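Local coordinates for protein carbonic anhydrase (Geobacillus kaustophilus, PDB 3VNP) that catalyses the reversible hydration of carbon dioxide to hydrogencarbonate as a homotrimeric gamma-class carbonic anhydrase with magnesium or zinc in its active site, at residues 37-42 with 164-169; 94-99 with 153-158. All blocks are in the same frame, centred on the assembly; numbering follows the deposited sequence.

Contact 1 of 2, residues 37-42 with 164-169; sequences IWFNTV and QYYKAL
Tyr166, on the last turns of helix 146-170, offers one face of its ring to the benzo edge of Trp38, and the two form an offset edge-to-face pair with planes at 86° and centroids 5.1 Å apart. Along 164-169, Tyr166 carries the whole contact from the helix side; on its flanks Gln164 NE2 and Lys167 NZ hydrogen-bond the backbone oxygens of Ser16 and Ala17, which fastens this part of the helix to the chain just before strand 18-19. The tyrosine CG stands anti to the carbonyl carbon (chi1 -86°), which swings the ring toward the coil. Trp38 CZ3 lies 3.4 Å above the ring plane, displaced toward the rim, and is 3.5 Å from Tyr166 CD2; Trp38 CH2 is equally close to that carbon. Phe39 adds a looser touch, its CZ 4.4 Å from Tyr166 CD1.

Both aromatic residues of 37-42 sit on a type II beta turn from Trp38 to Thr41, in the loop between strands 36-37 and 42-45 of the left-handed parallel beta-helix. Trp38 O receives Thr41 N at 3.2 Å and Thr41 OG1 at 3.1 Å, the hydroxyl approaching from above the carbonyl plane, so the turn is closed by two bonds on one oxygen. Beyond the segments, Trp38 meets Phe18 and Tyr159, and Arg44 of the second subunit makes a cation-pi contact with it.

The tyrosine hydroxyl is held by Asp46 OD1 and Thr26 OG1 of the second subunit. Tyr166 thus has two chemistries: its ring joins helix to coil through an edge-to-face aromatic contact, without a hydrogen bond across the segments, while its polar end ties the same helix to the neighbour in the trimer.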
# COMPACT_ATOMS: atom_id res chain seq x y z
N ILE A 37 -8.88 -10.15 -9.44
CA ILE A 37 -7.88 -9.13 -9.17
C ILE A 37 -8.67 -8.03 -8.45
O ILE A 37 -9.54 -7.38 -9.05
CB ILE A 37 -7.28 -8.59 -10.49
CG1 ILE A 37 -6.88 -9.76 -11.40
CG2 ILE A 37 -6.08 -7.69 -10.21
CD1 ILE A 37 -5.80 -10.67 -10.85
N TRP A 38 -8.39 -7.82 -7.17
CA TRP A 38 -9.15 -6.84 -6.41
C TRP A 38 -8.75 -5.38 -6.48
O TRP A 38 -7.69 -5.02 -7.00
CB TRP A 38 -9.26 -7.32 -4.96
CG TRP A 38 -9.92 -8.66 -4.92
CD1 TRP A 38 -9.34 -9.87 -5.19
CD2 TRP A 38 -11.31 -8.93 -4.72
NE1 TRP A 38 -10.29 -10.87 -5.19
CE2 TRP A 38 -11.51 -10.31 -4.91
CE3 TRP A 38 -12.42 -8.12 -4.42
CZ2 TRP A 38 -12.77 -10.92 -4.80
CZ3 TRP A 38 -13.67 -8.71 -4.31
CH2 TRP A 38 -13.83 -10.10 -4.50
N PHE A 39 -9.64 -4.54 -5.96
CA PHE A 39 -9.50 -3.09 -5.96
C PHE A 39 -8.11 -2.48 -5.82
O PHE A 39 -7.33 -2.85 -4.95
CB PHE A 39 -10.45 -2.51 -4.89
CG PHE A 39 -11.90 -2.85 -5.13
CD1 PHE A 39 -12.61 -2.24 -6.15
CD2 PHE A 39 -12.51 -3.86 -4.39
CE1 PHE A 39 -13.91 -2.63 -6.45
CE2 PHE A 39 -13.81 -4.26 -4.68
CZ PHE A 39 -14.51 -3.65 -5.72
N ASN A 40 -7.84 -1.52 -6.71
CA ASN A 40 -6.58 -0.77 -6.73
C ASN A 40 -5.30 -1.53 -7.02
O ASN A 40 -4.22 -0.95 -6.97
CB ASN A 40 -6.41 -0.01 -5.42
CG ASN A 40 -7.53 0.96 -5.17
OD1 ASN A 40 -7.63 2.00 -5.83
ND2 ASN A 40 -8.40 0.63 -4.24
N THR A 41 -5.41 -2.82 -7.31
CA THR A 41 -4.21 -3.59 -7.61
C THR A 41 -3.59 -3.12 -8.92
O THR A 41 -4.30 -2.75 -9.86
CB THR A 41 -4.53 -5.09 -7.70
OG1 THR A 41 -4.72 -5.60 -6.37
CG2 THR A 41 -3.41 -5.86 -8.38
N VAL A 42 -2.26 -3.14 -8.98
CA VAL A 42 -1.54 -2.73 -10.18
C VAL A 42 -0.67 -3.87 -10.70
O VAL A 42 0.16 -4.42 -9.97
CB VAL A 42 -0.62 -1.50 -9.91
CG1 VAL A 42 0.21 -1.18 -11.14
CG2 VAL A 42 -1.47 -0.31 -9.52
N GLN A 164 -16.97 -13.83 -8.69
CA GLN A 164 -18.07 -13.88 -9.65
C GLN A 164 -19.25 -13.05 -9.18
O GLN A 164 -20.03 -12.56 -10.00
CB GLN A 164 -18.53 -15.33 -9.86
CG GLN A 164 -17.44 -16.27 -10.36
CD GLN A 164 -16.85 -15.81 -11.68
OE1 GLN A 164 -17.54 -15.77 -12.70
NE2 GLN A 164 -15.58 -15.45 -11.66
N TYR A 165 -19.38 -12.89 -7.87
CA TYR A 165 -20.48 -12.11 -7.30
C TYR A 165 -20.28 -10.62 -7.59
O TYR A 165 -21.20 -9.94 -8.05
CB TYR A 165 -20.57 -12.32 -5.79
CG TYR A 165 -21.77 -11.63 -5.18
CD1 TYR A 165 -23.04 -12.19 -5.26
CD2 TYR A 165 -21.64 -10.39 -4.57
CE1 TYR A 165 -24.16 -11.54 -4.75
CE2 TYR A 165 -22.75 -9.72 -4.05
CZ TYR A 165 -24.00 -10.30 -4.14
OH TYR A 165 -25.10 -9.64 -3.64
N TYR A 166 -19.09 -10.13 -7.30
CA TYR A 166 -18.75 -8.73 -7.54
C TYR A 166 -18.74 -8.48 -9.04
O TYR A 166 -19.08 -7.39 -9.50
CB TYR A 166 -17.38 -8.40 -6.95
CG TYR A 166 -17.38 -8.03 -5.48
CD1 TYR A 166 -17.61 -6.71 -5.08
CD2 TYR A 166 -17.14 -8.98 -4.49
CE1 TYR A 166 -17.58 -6.35 -3.73
CE2 TYR A 166 -17.12 -8.64 -3.14
CZ TYR A 166 -17.33 -7.32 -2.77
OH TYR A 166 -17.26 -6.97 -1.44
N LYS A 167 -18.35 -9.50 -9.80
CA LYS A 167 -18.31 -9.39 -11.25
C LYS A 167 -19.73 -9.12 -11.76
O LYS A 167 -19.94 -8.30 -12.66
CB LYS A 167 -17.77 -10.69 -11.86
CG LYS A 167 -17.54 -10.66 -13.37
CD LYS A 167 -16.93 -11.97 -13.86
CE LYS A 167 -16.82 -12.02 -15.38
NZ LYS A 167 -16.01 -10.89 -15.88
N ALA A 168 -20.70 -9.79 -11.15
CA ALA A 168 -22.10 -9.62 -11.51
C ALA A 168 -22.55 -8.20 -11.17
O ALA A 168 -23.15 -7.51 -12.00
CB ALA A 168 -22.97 -10.63 -10.76
N LEU A 169 -22.25 -7.76 -9.95
CA LEU A 169 -22.61 -6.43 -9.50
C LEU A 169 -22.07 -5.39 -10.46
O LEU A 169 -22.75 -4.45 -10.84
CB LEU A 169 -22.05 -6.16 -8.11
CG LEU A 169 -22.65 -6.99 -6.97
CD1 LEU A 169 -21.85 -6.75 -5.70
CD2 LEU A 169 -24.11 -6.61 -6.78

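Contact 2 of 2, residues 94-99 with 153-158; sequences NALIGM and ERIRRE
Arg156 brings its guanidinium up to Asn94, giving a weak hydrogen bond from NH1 to the backbone oxygen Asn94 O (3.3 Å, 140° at the hydrogen). The amide oxygen OD1 lies over one face of the guanidinium, at an angle too poor for a hydrogen bond, and the fine placement of this very close approach is doubtful; amide and guanidinium planes are 65° apart. Alongside this polar pair, the methyl ends Leu96 CD1 and Ile155 CD1 meet at 4.0 Å, the two side chains crossing at about a right angle. Leu96 belongs to strand 96-97, one short rung of the left-handed parallel beta-helix of hexapeptide-repeat proteins, against whose side helix 146-170 is laid. Thr79 of the adjacent rung touches both leucine and isoleucine.

The arginine chain leaves the helix with CG anti to the backbone N and bends at chi3, 41°, to turn its head toward the loop. NH1 also hydrogen-bonds Gly77 O, and Glu153 forms a long ion pair with NE. A leucine in its place would probably leave the carbonyls of Asn94 and Gly77 without this donor and Glu153 without this weak counter-charge.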
# COMPACT_ATOMS: atom_id res chain seq x y z
N ASN A 94 -1.48 -23.35 -5.05
CA ASN A 94 -2.10 -23.34 -3.73
C ASN A 94 -1.36 -22.66 -2.59
O ASN A 94 -1.77 -22.79 -1.44
CB ASN A 94 -2.46 -24.78 -3.34
CG ASN A 94 -3.44 -25.42 -4.31
OD1 ASN A 94 -4.41 -24.79 -4.73
ND2 ASN A 94 -3.19 -26.67 -4.67
N ALA A 95 -0.29 -21.95 -2.89
CA ALA A 95 0.44 -21.27 -1.83
C ALA A 95 -0.39 -20.06 -1.38
O ALA A 95 -1.27 -19.61 -2.11
CB ALA A 95 1.80 -20.81 -2.32
N LEU A 96 -0.13 -19.56 -0.18
CA LEU A 96 -0.86 -18.41 0.31
C LEU A 96 0.12 -17.32 0.78
O LEU A 96 1.01 -17.59 1.58
CB LEU A 96 -1.80 -18.81 1.46
CG LEU A 96 -2.69 -17.69 2.00
CD1 LEU A 96 -3.91 -18.26 2.71
CD2 LEU A 96 -1.88 -16.81 2.93
N ILE A 97 -0.06 -16.11 0.26
CA ILE A 97 0.82 -15.00 0.63
C ILE A 97 0.09 -14.05 1.59
O ILE A 97 -0.85 -13.37 1.20
CB ILE A 97 1.27 -14.22 -0.62
CG1 ILE A 97 1.79 -15.20 -1.69
CG2 ILE A 97 2.36 -13.21 -0.23
CD1 ILE A 97 3.00 -16.03 -1.28
N GLY A 98 0.54 -14.02 2.84
CA GLY A 98 -0.08 -13.15 3.83
C GLY A 98 -0.07 -11.67 3.47
O GLY A 98 0.91 -11.16 2.93
N MET A 99 -1.16 -10.99 3.79
CA MET A 99 -1.30 -9.56 3.52
C MET A 99 -0.08 -8.77 4.01
O MET A 99 0.52 -9.10 5.04
CB MET A 99 -2.57 -9.04 4.20
CG MET A 99 -2.52 -9.11 5.72
SD MET A 99 -4.10 -8.76 6.53
CE MET A 99 -4.80 -10.42 6.58
N GLU A 153 -8.05 -24.02 1.39
CA GLU A 153 -8.95 -24.47 0.33
C GLU A 153 -10.25 -23.70 0.49
O GLU A 153 -10.92 -23.37 -0.48
CB GLU A 153 -9.19 -25.98 0.45
CG GLU A 153 -10.45 -26.53 -0.25
CD GLU A 153 -10.46 -26.32 -1.76
OE1 GLU A 153 -9.38 -26.43 -2.40
OE2 GLU A 153 -11.55 -26.06 -2.32
N ARG A 154 -10.58 -23.42 1.74
CA ARG A 154 -11.80 -22.69 2.07
C ARG A 154 -11.69 -21.24 1.58
O ARG A 154 -12.65 -20.69 1.03
CB ARG A 154 -12.00 -22.74 3.59
CG ARG A 154 -13.43 -22.57 4.07
CD ARG A 154 -13.83 -21.11 4.17
NE ARG A 154 -12.93 -20.38 5.05
CZ ARG A 154 -13.05 -19.09 5.34
NH1 ARG A 154 -14.05 -18.38 4.83
NH2 ARG A 154 -12.18 -18.50 6.15
N ILE A 155 -10.52 -20.63 1.77
CA ILE A 155 -10.29 -19.25 1.35
C ILE A 155 -10.27 -19.17 -0.18
O ILE A 155 -10.95 -18.34 -0.79
CB ILE A 155 -8.93 -18.73 1.89
CG1 ILE A 155 -9.00 -18.59 3.41
CG2 ILE A 155 -8.59 -17.39 1.26
CD1 ILE A 155 -7.65 -18.29 4.07
N ARG A 156 -9.48 -20.05 -0.78
CA ARG A 156 -9.34 -20.12 -2.23
C ARG A 156 -10.70 -20.20 -2.92
O ARG A 156 -11.02 -19.40 -3.79
CB ARG A 156 -8.47 -21.33 -2.55
CG ARG A 156 -8.25 -21.65 -4.01
CD ARG A 156 -7.05 -22.58 -4.10
NE ARG A 156 -7.07 -23.58 -3.04
CZ ARG A 156 -6.03 -23.88 -2.27
NH1 ARG A 156 -4.88 -23.26 -2.43
NH2 ARG A 156 -6.15 -24.81 -1.32
N ARG A 157 -11.50 -21.18 -2.50
CA ARG A 157 -12.83 -21.39 -3.06
C ARG A 157 -13.74 -20.19 -2.80
O ARG A 157 -14.50 -19.77 -3.68
CB ARG A 157 -13.45 -22.65 -2.47
CG ARG A 157 -14.87 -22.94 -2.91
CD ARG A 157 -15.43 -24.13 -2.15
NE ARG A 157 -15.43 -23.89 -0.71
CZ ARG A 157 -15.87 -24.75 0.20
NH1 ARG A 157 -16.35 -25.93 -0.18
NH2 ARG A 157 -15.82 -24.44 1.49
N GLU A 158 -13.68 -19.65 -1.59
CA GLU A 158 -14.49 -18.49 -1.22
C GLU A 158 -14.25 -17.30 -2.15
O GLU A 158 -15.20 -16.61 -2.53
CB GLU A 158 -14.18 -18.07 0.22
CG GLU A 158 -14.82 -16.74 0.64
CD GLU A 158 -14.14 -16.11 1.85
OE1 GLU A 158 -14.11 -16.76 2.92
OE2 GLU A 158 -13.64 -14.97 1.74

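In the fold
Helix 146-170 serves both contacts, with its C-terminal end on an early coil of the beta-helix in contact 1 and its middle on a later coil in contact 2, the latter nested within the chain loop closed by the former. Their centres are 16 Å apart, and no atoms touch between them. Contact 1 is the buried one, aromatic throughout and set where a second subunit closes in; contact 2 is only partly buried, pairing a small aliphatic touch with a polar one at its margin, and the second subunit merely brushes its flanks. The side chains of Trp38 and Ile155 are about 9 Å and about 8 Å from a bound magnesium ion, without touching it.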